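Local coordinates for Thiol:disulfide interchange protein (Klebsiella pneumoniae, PDB 6DXN) that probably acts as a periplasmic thiol:disulfide oxidoreductase of the DsbA type, with a thioredoxin-like fold, at residues 112-116 and 117-121. Numbering follows the deposited sequence. Where two conformers were deposited one is given.
Sequences KVFNQ and LGITS
The phenyl ring of Phe-114 packs beside the Ile-119 side chain, while the side-chain amide of Asn-115 bonds to the Ile-119 carbonyl. The ring meets the tip of Ile-119 obliquely, CD2 of Phe-114 lying 4.1 Å from CD1 of Ile-119; the two side chains run alongside each other in the same direction. Tyr-124 meets the same ring edge-to-face, while Val-90, Ala-77 and Val-80 also pack on Phe-114. The Asn-115 amide instead works nearly in its own plane: ND2 donates to Ile-119 O at 2.8 Å, with an N-H...O angle of 151°. With chi1 at -68°, CG stands beside the backbone N, and the amide reaches out to the carbonyl of Ile-119, whose backbone is extended. The CA of Asn-115 adds a C-H...O contact to that same oxygen.

The carbonyl O of Phe-114 accepts twice: Ile-119 N comes in tilted from the carbonyl plane at 2.9 Å, Leu-117 N from well above the opposite face at 3.1 Å. Gly-118 N bonds to Asn-115 O, closing a type I turn. Thr-120 serves as N-cap of helix 121-129, its OG1 bonded to Lys-123 N. The bonds Ile-119 N to Phe-114 O and Gly-118 N to Asn-115 O, with Gly-118 at positive phi (102°), make a Schellman motif that closes the C-terminal end of the helix; after Gly-118 only Ile-119 and Thr-120 precede helix 121-129 in the helical part of this DsbA-like thioredoxin fold.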
ATOM      1  N   LYS A 112     -13.499 -10.213  12.782  1.00 21.68           N
ATOM      2  CA  LYS A 112     -13.018 -10.610  14.114  1.00 23.78           C
ATOM      3  C   LYS A 112     -11.769  -9.802  14.490  1.00 21.11           C
ATOM      4  O   LYS A 112     -11.580  -9.507  15.649  1.00 20.81           O
ATOM      5  CB  LYS A 112     -12.775 -12.120  14.218  1.00 24.69           C
ATOM      6  CG  LYS A 112     -14.039 -12.972  14.160  1.00 26.68           C
ATOM      7  CD  LYS A 112     -13.858 -14.397  14.647  1.00 27.91           C
ATOM      8  CE  LYS A 112     -12.742 -15.145  13.948  1.00 28.44           C
ATOM      9  NZ  LYS A 112     -12.648 -16.545  14.421  1.00 29.62           N
ATOM     10  N   VAL A 113     -10.938  -9.431  13.511  1.00 22.97           N
ATOM     11  CA  VAL A 113      -9.732  -8.628  13.808  1.00 21.92           C
ATOM     12  C   VAL A 113     -10.166  -7.275  14.399  1.00 22.22           C
ATOM     13  O   VAL A 113      -9.617  -6.809  15.413  1.00 23.55           O
ATOM     14  CB  VAL A 113      -8.845  -8.439  12.558  1.00 24.50           C
ATOM     15  CG1 VAL A 113      -7.647  -7.544  12.847  1.00 25.37           C
ATOM     16  CG2 VAL A 113      -8.377  -9.768  11.979  1.00 24.54           C
ATOM     17  N   PHE A 114     -11.173  -6.663  13.767  1.00 20.61           N
ATOM     18  CA  PHE A 114     -11.701  -5.345  14.154  1.00 21.41           C
ATOM     19  C   PHE A 114     -12.354  -5.398  15.544  1.00 23.04           C
ATOM     20  O   PHE A 114     -12.293  -4.422  16.303  1.00 24.74           O
ATOM     21  CB  PHE A 114     -12.664  -4.848  13.073  1.00 20.88           C
ATOM     22  CG  PHE A 114     -12.001  -4.429  11.784  1.00 21.87           C
ATOM     23  CD1 PHE A 114     -11.349  -5.353  10.980  1.00 23.86           C
ATOM     24  CD2 PHE A 114     -12.050  -3.107  11.361  1.00 23.02           C
ATOM     25  CE1 PHE A 114     -10.748  -4.964   9.794  1.00 24.13           C
ATOM     26  CE2 PHE A 114     -11.447  -2.721  10.175  1.00 25.23           C
ATOM     27  CZ  PHE A 114     -10.796  -3.649   9.395  1.00 24.71           C
ATOM     28  N   ASN A 115     -12.967  -6.540  15.869  1.00 23.08           N
ATOM     29  CA  ASN A 115     -13.627  -6.755  17.163  1.00 24.03           C
ATOM     30  C   ASN A 115     -12.605  -6.654  18.302  1.00 27.20           C
ATOM     31  O   ASN A 115     -12.903  -6.095  19.357  1.00 27.63           O
ATOM     32  CB  ASN A 115     -14.298  -8.129  17.248  1.00 22.41           C
ATOM     33  CG  ASN A 115     -15.494  -8.315  16.336  1.00 21.92           C
ATOM     34  OD1 ASN A 115     -15.813  -9.442  15.971  1.00 18.70           O
ATOM     35  ND2 ASN A 115     -16.176  -7.233  15.987  1.00 20.69           N
ATOM     36  N   GLN A 116     -11.408  -7.204  18.061  0.50 27.03           N
ATOM     37  CA  GLN A 116     -10.306  -7.228  19.031  0.50 27.15           C
ATOM     38  C   GLN A 116      -9.765  -5.813  19.278  0.50 28.35           C
ATOM     39  O   GLN A 116      -9.064  -5.587  20.268  0.50 29.06           O
ATOM     40  CB  GLN A 116      -9.195  -8.136  18.501  0.50 26.16           C
ATOM     41  CG  GLN A 116      -9.682  -9.536  18.160  0.50 24.47           C
ATOM     42  CD  GLN A 116      -8.722 -10.273  17.258  0.50 23.77           C
ATOM     43  OE1 GLN A 116      -7.541  -9.941  17.170  0.50 23.75           O
ATOM     44  NE2 GLN A 116      -9.232 -11.278  16.567  0.50 22.00           N
ATOM     45  N   LEU A 117     -10.089  -4.880  18.371  1.00 30.15           N
ATOM     46  CA  LEU A 117      -9.642  -3.482  18.475  1.00 29.93           C
ATOM     47  C   LEU A 117     -10.733  -2.593  19.096  1.00 31.84           C
ATOM     48  O   LEU A 117     -10.482  -1.415  19.377  1.00 34.79           O
ATOM     49  CB  LEU A 117      -9.248  -2.970  17.084  1.00 30.23           C
ATOM     50  CG  LEU A 117      -8.087  -3.704  16.410  1.00 31.35           C
ATOM     51  CD1 LEU A 117      -7.731  -3.051  15.083  1.00 31.04           C
ATOM     52  CD2 LEU A 117      -6.863  -3.749  17.314  1.00 31.93           C
ATOM     53  N   GLY A 118     -11.934  -3.147  19.293  1.00 30.59           N
ATOM     54  CA  GLY A 118     -13.044  -2.404  19.902  1.00 29.75           C
ATOM     55  C   GLY A 118     -14.059  -1.915  18.879  1.00 28.36           C
ATOM     56  O   GLY A 118     -14.800  -0.965  19.136  1.00 28.46           O
ATOM     57  N   ILE A 119     -14.078  -2.560  17.711  1.00 25.95           N
ATOM     58  CA  ILE A 119     -15.038  -2.232  16.667  1.00 25.73           C
ATOM     59  C   ILE A 119     -16.000  -3.422  16.546  1.00 26.35           C
ATOM     60  O   ILE A 119     -15.639  -4.485  16.021  1.00 26.66           O
ATOM     61  CB  ILE A 119     -14.323  -1.885  15.344  1.00 22.99           C
ATOM     62  CG1 ILE A 119     -13.390  -0.685  15.528  1.00 21.88           C
ATOM     63  CG2 ILE A 119     -15.324  -1.660  14.220  1.00 23.75           C
ATOM     64  CD1 ILE A 119     -12.599  -0.305  14.296  1.00 22.05           C
ATOM     65  N   THR A 120     -17.221  -3.232  17.056  1.00 26.48           N
ATOM     66  CA  THR A 120     -18.236  -4.278  17.032  1.00 27.95           C
ATOM     67  C   THR A 120     -18.612  -4.606  15.583  1.00 26.32           C
ATOM     68  O   THR A 120     -18.410  -3.790  14.673  1.00 26.86           O
ATOM     69  CB  THR A 120     -19.501  -3.854  17.788  1.00 28.63           C
ATOM     70  OG1 THR A 120     -20.096  -2.787  17.052  1.00 29.28           O
ATOM     71  CG2 THR A 120     -19.233  -3.422  19.213  1.00 30.68           C
ATOM     72  N   SER A 121     -19.181  -5.799  15.392  1.00 26.27           N
ATOM     73  CA  SER A 121     -19.634  -6.241  14.079  1.00 24.82           C
ATOM     74  C   SER A 121     -20.706  -5.284  13.535  1.00 23.01           C
ATOM     75  O   SER A 121     -20.800  -5.099  12.329  1.00 23.17           O
ATOM     76  CB  SER A 121     -20.128  -7.660  14.127  1.00 24.25           C
ATOM     77  OG  SER A 121     -19.078  -8.541  14.500  1.00 24.04           O
TER